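PDB 4G2S: protein prgH from Salmonella enterica subsp. enterica serovar Typhimurium, which is probably a structural component of the basal body of the SPI-1 type III secretion system, here represented by its FHA-type domain. Local coordinates for residues Pro6-Glu20 with Glu99-Trp111. Numbering follows the deposited sequence.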
loop_
_atom_site.group_PDB
_atom_site.type_symbol
_atom_site.label_atom_id
_atom_site.label_comp_id
_atom_site.label_asym_id
_atom_site.label_seq_id
_atom_site.Cartn_x
_atom_site.Cartn_y
_atom_site.Cartn_z
ATOM N N PRO A 6 -18.053 16.119 22.408
ATOM C CA PRO A 6 -16.654 15.835 22.238
ATOM C C PRO A 6 -16.010 16.856 21.282
ATOM O O PRO A 6 -16.672 17.816 20.842
ATOM C CB PRO A 6 -16.704 14.419 21.677
ATOM C CG PRO A 6 -17.848 14.491 20.725
ATOM C CD PRO A 6 -18.797 15.558 21.270
ATOM N N TYR A 7 -14.735 16.636 20.946
ATOM C CA TYR A 7 -13.939 17.654 20.366
ATOM C C TYR A 7 -13.296 17.140 19.078
ATOM O O TYR A 7 -13.160 15.951 18.867
ATOM C CB TYR A 7 -12.850 18.090 21.340
ATOM C CG TYR A 7 -13.382 18.686 22.621
ATOM C CD1 TYR A 7 -13.801 20.013 22.682
ATOM C CD2 TYR A 7 -13.475 17.907 23.785
ATOM C CE1 TYR A 7 -14.343 20.546 23.863
ATOM C CE2 TYR A 7 -13.970 18.446 24.960
ATOM C CZ TYR A 7 -14.390 19.758 24.993
ATOM O OH TYR A 7 -14.880 20.253 26.162
ATOM N N ILE A 8 -12.921 18.074 18.225
ATOM C CA ILE A 8 -12.360 17.743 16.932
ATOM C C ILE A 8 -11.077 18.519 16.803
ATOM O O ILE A 8 -11.014 19.688 17.248
ATOM C CB ILE A 8 -13.370 18.135 15.826
ATOM C CG1 ILE A 8 -14.546 17.165 15.844
ATOM C CG2 ILE A 8 -12.725 18.148 14.471
ATOM C CD1 ILE A 8 -15.689 17.543 14.920
ATOM N N VAL A 9 -10.047 17.897 16.210
ATOM C CA VAL A 9 -8.876 18.656 15.831
ATOM C C VAL A 9 -8.998 18.956 14.365
ATOM O O VAL A 9 -9.100 18.011 13.573
ATOM C CB VAL A 9 -7.572 17.882 16.010
ATOM C CG1 VAL A 9 -6.399 18.817 15.632
ATOM C CG2 VAL A 9 -7.469 17.474 17.433
ATOM N N ARG A 10 -8.912 20.240 14.031
ATOM C CA ARG A 10 -8.841 20.728 12.690
ATOM C C ARG A 10 -7.439 21.255 12.357
ATOM O O ARG A 10 -6.821 22.071 13.082
ATOM C CB ARG A 10 -9.902 21.827 12.457
ATOM C CG ARG A 10 -9.946 22.305 10.998
ATOM C CD ARG A 10 -10.746 23.594 10.818
ATOM N NE ARG A 10 -10.846 23.989 9.429
ATOM C CZ ARG A 10 -11.810 23.643 8.575
ATOM N NH1 ARG A 10 -12.818 22.835 8.913
ATOM N NH2 ARG A 10 -11.764 24.130 7.337
ATOM N N LEU A 11 -6.954 20.828 11.208
ATOM C CA LEU A 11 -5.665 21.354 10.686
ATOM C C LEU A 11 -5.897 22.681 10.002
ATOM O O LEU A 11 -6.880 22.848 9.255
ATOM C CB LEU A 11 -5.091 20.334 9.746
ATOM C CG LEU A 11 -4.796 18.979 10.385
ATOM C CD1 LEU A 11 -4.010 18.177 9.350
ATOM C CD2 LEU A 11 -4.076 19.035 11.662
ATOM N N LEU A 12 -5.057 23.666 10.272
ATOM C CA LEU A 12 -5.252 24.997 9.689
ATOM C C LEU A 12 -4.139 25.344 8.708
ATOM O O LEU A 12 -4.158 26.411 8.132
ATOM C CB LEU A 12 -5.310 26.084 10.775
ATOM C CG LEU A 12 -6.358 25.964 11.889
ATOM C CD1 LEU A 12 -6.282 27.212 12.759
ATOM C CD2 LEU A 12 -7.733 25.788 11.278
ATOM N N ASN A 13 -3.174 24.450 8.578
ATOM C CA ASN A 13 -2.159 24.450 7.541
ATOM C C ASN A 13 -1.747 23.015 7.204
ATOM O O ASN A 13 -2.464 22.073 7.593
ATOM C CB ASN A 13 -0.966 25.320 7.921
ATOM C CG ASN A 13 -0.092 24.695 8.973
ATOM O OD1 ASN A 13 -0.499 23.758 9.643
ATOM N ND2 ASN A 13 1.063 25.311 9.227
ATOM N N SER A 14 -0.608 22.861 6.530
ATOM C CA SER A 14 -0.180 21.560 5.942
ATOM C C SER A 14 -0.968 21.229 4.659
ATOM O O SER A 14 -1.924 21.916 4.279
ATOM C CB SER A 14 -0.197 20.390 6.930
ATOM O OG SER A 14 -1.492 19.725 6.982
ATOM N N SER A 15 -0.511 20.191 3.973
ATOM C CA SER A 15 -1.186 19.680 2.773
ATOM C C SER A 15 -2.570 19.086 3.074
ATOM O O SER A 15 -3.407 18.911 2.171
ATOM C CB SER A 15 -0.289 18.644 2.101
ATOM O OG SER A 15 -0.208 17.527 2.970
ATOM N N LEU A 16 -2.815 18.804 4.356
ATOM C CA LEU A 16 -4.099 18.326 4.832
ATOM C C LEU A 16 -4.939 19.433 5.500
ATOM O O LEU A 16 -5.863 19.154 6.252
ATOM C CB LEU A 16 -3.887 17.185 5.815
ATOM C CG LEU A 16 -3.183 15.943 5.247
ATOM C CD1 LEU A 16 -3.353 14.826 6.248
ATOM C CD2 LEU A 16 -3.674 15.548 3.857
ATOM N N ASN A 17 -4.597 20.676 5.242
ATOM C CA ASN A 17 -5.427 21.849 5.696
ATOM C C ASN A 17 -6.912 21.592 5.489
ATOM O O ASN A 17 -7.374 21.212 4.390
ATOM C CB ASN A 17 -4.987 23.106 4.921
ATOM C CG ASN A 17 -5.607 24.401 5.466
ATOM O OD1 ASN A 17 -6.305 24.396 6.480
ATOM N ND2 ASN A 17 -5.328 25.514 4.804
ATOM N N GLY A 18 -7.635 21.684 6.598
ATOM C CA GLY A 18 -9.087 21.549 6.628
ATOM C C GLY A 18 -9.506 20.157 7.162
ATOM O O GLY A 18 -10.668 19.959 7.525
ATOM N N CYS A 19 -8.574 19.192 7.212
ATOM C CA CYS A 19 -8.881 17.842 7.755
ATOM C C CYS A 19 -9.250 17.951 9.236
ATOM O O CYS A 19 -8.630 18.695 10.004
ATOM C CB CYS A 19 -7.706 16.851 7.640
ATOM S SG CYS A 19 -7.553 16.131 6.015
ATOM N N GLU A 20 -10.250 17.175 9.619
ATOM C CA GLU A 20 -10.823 17.248 10.963
ATOM C C GLU A 20 -10.790 15.869 11.572
ATOM O O GLU A 20 -11.332 14.930 11.016
ATOM C CB GLU A 20 -12.233 17.817 10.919
ATOM C CG GLU A 20 -12.242 19.346 10.729
ATOM C CD GLU A 20 -13.549 20.020 11.043
ATOM O OE1 GLU A 20 -14.571 19.320 11.137
ATOM O OE2 GLU A 20 -13.577 21.263 11.187
ATOM N N GLU A 99 5.929 23.448 13.349
ATOM C CA GLU A 99 5.426 24.275 12.218
ATOM C C GLU A 99 3.979 23.937 11.841
ATOM O O GLU A 99 3.436 24.496 10.879
ATOM C CB GLU A 99 6.321 24.120 10.969
ATOM C CG GLU A 99 6.781 25.426 10.359
ATOM C CD GLU A 99 7.907 26.088 11.139
ATOM O OE1 GLU A 99 7.975 25.895 12.380
ATOM O OE2 GLU A 99 8.711 26.829 10.512
ATOM N N LEU A 100 3.345 23.014 12.556
ATOM C CA LEU A 100 1.954 22.748 12.328
ATOM C C LEU A 100 1.046 23.725 13.056
ATOM O O LEU A 100 1.312 24.106 14.224
ATOM C CB LEU A 100 1.627 21.326 12.783
ATOM C CG LEU A 100 0.305 20.780 12.366
ATOM C CD1 LEU A 100 0.231 20.610 10.841
ATOM C CD2 LEU A 100 0.066 19.502 13.129
ATOM N N LEU A 101 -0.061 24.071 12.408
ATOM C CA LEU A 101 -1.086 24.906 13.027
ATOM C C LEU A 101 -2.441 24.150 13.075
ATOM O O LEU A 101 -2.969 23.654 12.042
ATOM C CB LEU A 101 -1.147 26.239 12.257
ATOM C CG LEU A 101 -1.564 27.526 12.937
ATOM C CD1 LEU A 101 -1.579 28.667 11.947
ATOM C CD2 LEU A 101 -2.951 27.319 13.481
ATOM N N ILE A 102 -2.986 24.018 14.290
ATOM C CA ILE A 102 -4.204 23.275 14.510
ATOM C C ILE A 102 -5.157 24.117 15.276
ATOM O O ILE A 102 -4.816 25.121 15.831
ATOM C CB ILE A 102 -3.969 21.971 15.326
ATOM C CG1 ILE A 102 -3.496 22.296 16.742
ATOM C CG2 ILE A 102 -2.883 21.093 14.686
ATOM C CD1 ILE A 102 -3.425 21.045 17.625
ATOM N N LEU A 103 -6.374 23.627 15.388
ATOM C CA LEU A 103 -7.389 24.314 16.107
ATOM C C LEU A 103 -8.230 23.196 16.715
ATOM O O LEU A 103 -8.404 22.197 16.052
ATOM C CB LEU A 103 -8.190 25.186 15.110
ATOM C CG LEU A 103 -9.270 25.948 15.862
ATOM C CD1 LEU A 103 -9.367 27.366 15.318
ATOM C CD2 LEU A 103 -10.614 25.239 15.842
ATOM N N ILE A 104 -8.627 23.292 18.011
ATOM C CA ILE A 104 -9.460 22.274 18.656
ATOM C C ILE A 104 -10.833 22.942 18.895
ATOM O O ILE A 104 -10.905 24.029 19.520
ATOM C CB ILE A 104 -8.857 21.756 19.993
ATOM C CG1 ILE A 104 -7.434 21.204 19.794
ATOM C CG2 ILE A 104 -9.764 20.708 20.604
ATOM C CD1 ILE A 104 -6.640 20.993 21.088
ATOM N N ARG A 105 -11.897 22.326 18.383
ATOM C CA ARG A 105 -13.258 22.865 18.511
ATOM C C ARG A 105 -14.244 21.807 19.033
ATOM O O ARG A 105 -14.058 20.625 18.796
ATOM C CB ARG A 105 -13.759 23.383 17.153
ATOM C CG ARG A 105 -13.992 22.296 16.166
ATOM C CD ARG A 105 -14.357 22.856 14.790
ATOM N NE ARG A 105 -14.817 21.809 13.895
ATOM C CZ ARG A 105 -15.979 21.194 13.976
ATOM N NH1 ARG A 105 -16.859 21.518 14.910
ATOM N NH2 ARG A 105 -16.310 20.315 13.053
ATOM N N PRO A 106 -15.338 22.244 19.710
ATOM C CA PRO A 106 -16.458 21.365 19.918
ATOM C C PRO A 106 -17.087 20.934 18.606
ATOM O O PRO A 106 -17.143 21.733 17.640
ATOM C CB PRO A 106 -17.446 22.233 20.657
ATOM C CG PRO A 106 -16.631 23.284 21.294
ATOM C CD PRO A 106 -15.580 23.567 20.299
ATOM N N GLU A 107 -17.578 19.716 18.573
ATOM C CA GLU A 107 -18.100 19.178 17.338
ATOM C C GLU A 107 -19.230 20.084 16.802
ATOM O O GLU A 107 -19.327 20.346 15.601
ATOM C CB GLU A 107 -18.585 17.765 17.568
ATOM C CG GLU A 107 -19.118 17.073 16.318
ATOM C CD GLU A 107 -19.585 15.662 16.628
ATOM O OE1 GLU A 107 -19.776 15.357 17.829
ATOM O OE2 GLU A 107 -19.744 14.852 15.688
ATOM N N SER A 108 -20.040 20.583 17.738
ATOM C CA SER A 108 -21.168 21.450 17.461
ATOM C C SER A 108 -20.828 22.875 17.001
ATOM O O SER A 108 -21.710 23.594 16.563
ATOM C CB SER A 108 -21.964 21.572 18.746
ATOM O OG SER A 108 -21.104 22.108 19.747
ATOM N N GLU A 109 -19.576 23.298 17.111
ATOM C CA GLU A 109 -19.157 24.648 16.663
ATOM C C GLU A 109 -18.200 24.628 15.456
ATOM O O GLU A 109 -16.945 24.620 15.637
ATOM C CB GLU A 109 -18.507 25.393 17.829
ATOM C CG GLU A 109 -19.470 25.627 19.008
ATOM C CD GLU A 109 -18.870 26.409 20.184
ATOM O OE1 GLU A 109 -17.652 26.673 20.128
ATOM O OE2 GLU A 109 -19.624 26.771 21.156
ATOM N N PRO A 110 -18.760 24.662 14.234
ATOM C CA PRO A 110 -17.903 24.635 13.038
ATOM C C PRO A 110 -16.954 25.839 12.969
ATOM O O PRO A 110 -17.326 26.936 13.380
ATOM C CB PRO A 110 -18.908 24.686 11.872
ATOM C CG PRO A 110 -20.223 24.241 12.466
ATOM C CD PRO A 110 -20.196 24.710 13.888
ATOM N N TRP A 111 -15.736 25.634 12.476
ATOM C CA TRP A 111 -14.771 26.742 12.304
ATOM C C TRP A 111 -14.932 27.383 10.983
ATOM O O TRP A 111 -14.916 28.621 10.919
ATOM C CB TRP A 111 -13.335 26.266 12.495
ATOM C CG TRP A 111 -12.206 27.275 12.210
ATOM C CD1 TRP A 111 -11.399 27.341 11.072
ATOM C CD2 TRP A 111 -11.721 28.398 13.057
ATOM N NE1 TRP A 111 -10.479 28.380 11.171
ATOM C CE2 TRP A 111 -10.608 29.030 12.318
ATOM C CE3 TRP A 111 -12.085 28.935 14.298
ATOM C CZ2 TRP A 111 -9.918 30.146 12.822
ATOM C CZ3 TRP A 111 -11.366 30.037 14.793
ATOM C CH2 TRP A 111 -10.305 30.616 14.073
#
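Arg105 takes hold of Glu20 side-on: NH2 donates to OE1 (2.8 Å) and NE to OE2 (3.0 Å). From the opposite face of the carboxylate, Arg10 NH1 also reaches Glu20 OE2 (2.9 Å), so one acid ties together two arginines whose like charges it would offset; Arg10 NH2 bridges to Glu64 of the second subunit. Arginine suits position 105 because its remaining nitrogen, NH1, still binds Glu107 O in the turn that follows, while Ile8 CD1 lies over one guanidinium face.

The backbones of 7-11 and 100-106 pair as antiparallel strands, Ile8 with Arg105 and Arg10 with Leu103 forming the hydrogen-bonded pairs. Beyond Leu12 N, which donates to Leu101 O, the side chain of Asn13 takes over. Its CG lies between the backbone N and the carbonyl carbon (chi1 74°), which swings the amide across to the start of 100-106. There OD1 accepts from Leu101 N (2.8 Å), which approaches from above the carbonyl plane, and ND2 gives to Glu99 O (3.0 Å), just before that strand; an amide offers both donor and acceptor.

Apolar contacts divide between the faces. Leu12 CD1 presses on Leu101 CD2 (3.4 Å, tight) and Leu103 CB, and its CD2 meets Trp111. On the other face Leu11 CD2 meets Ile102 CG2 (3.8 Å), and Val9 and Ile104 continue this buried aliphatic row.

That face packs on strands 51-55 and 63-67 of the second sheet, completing the FHA-type beta sandwich, while strands 20-22 and 95-97 flank the pair.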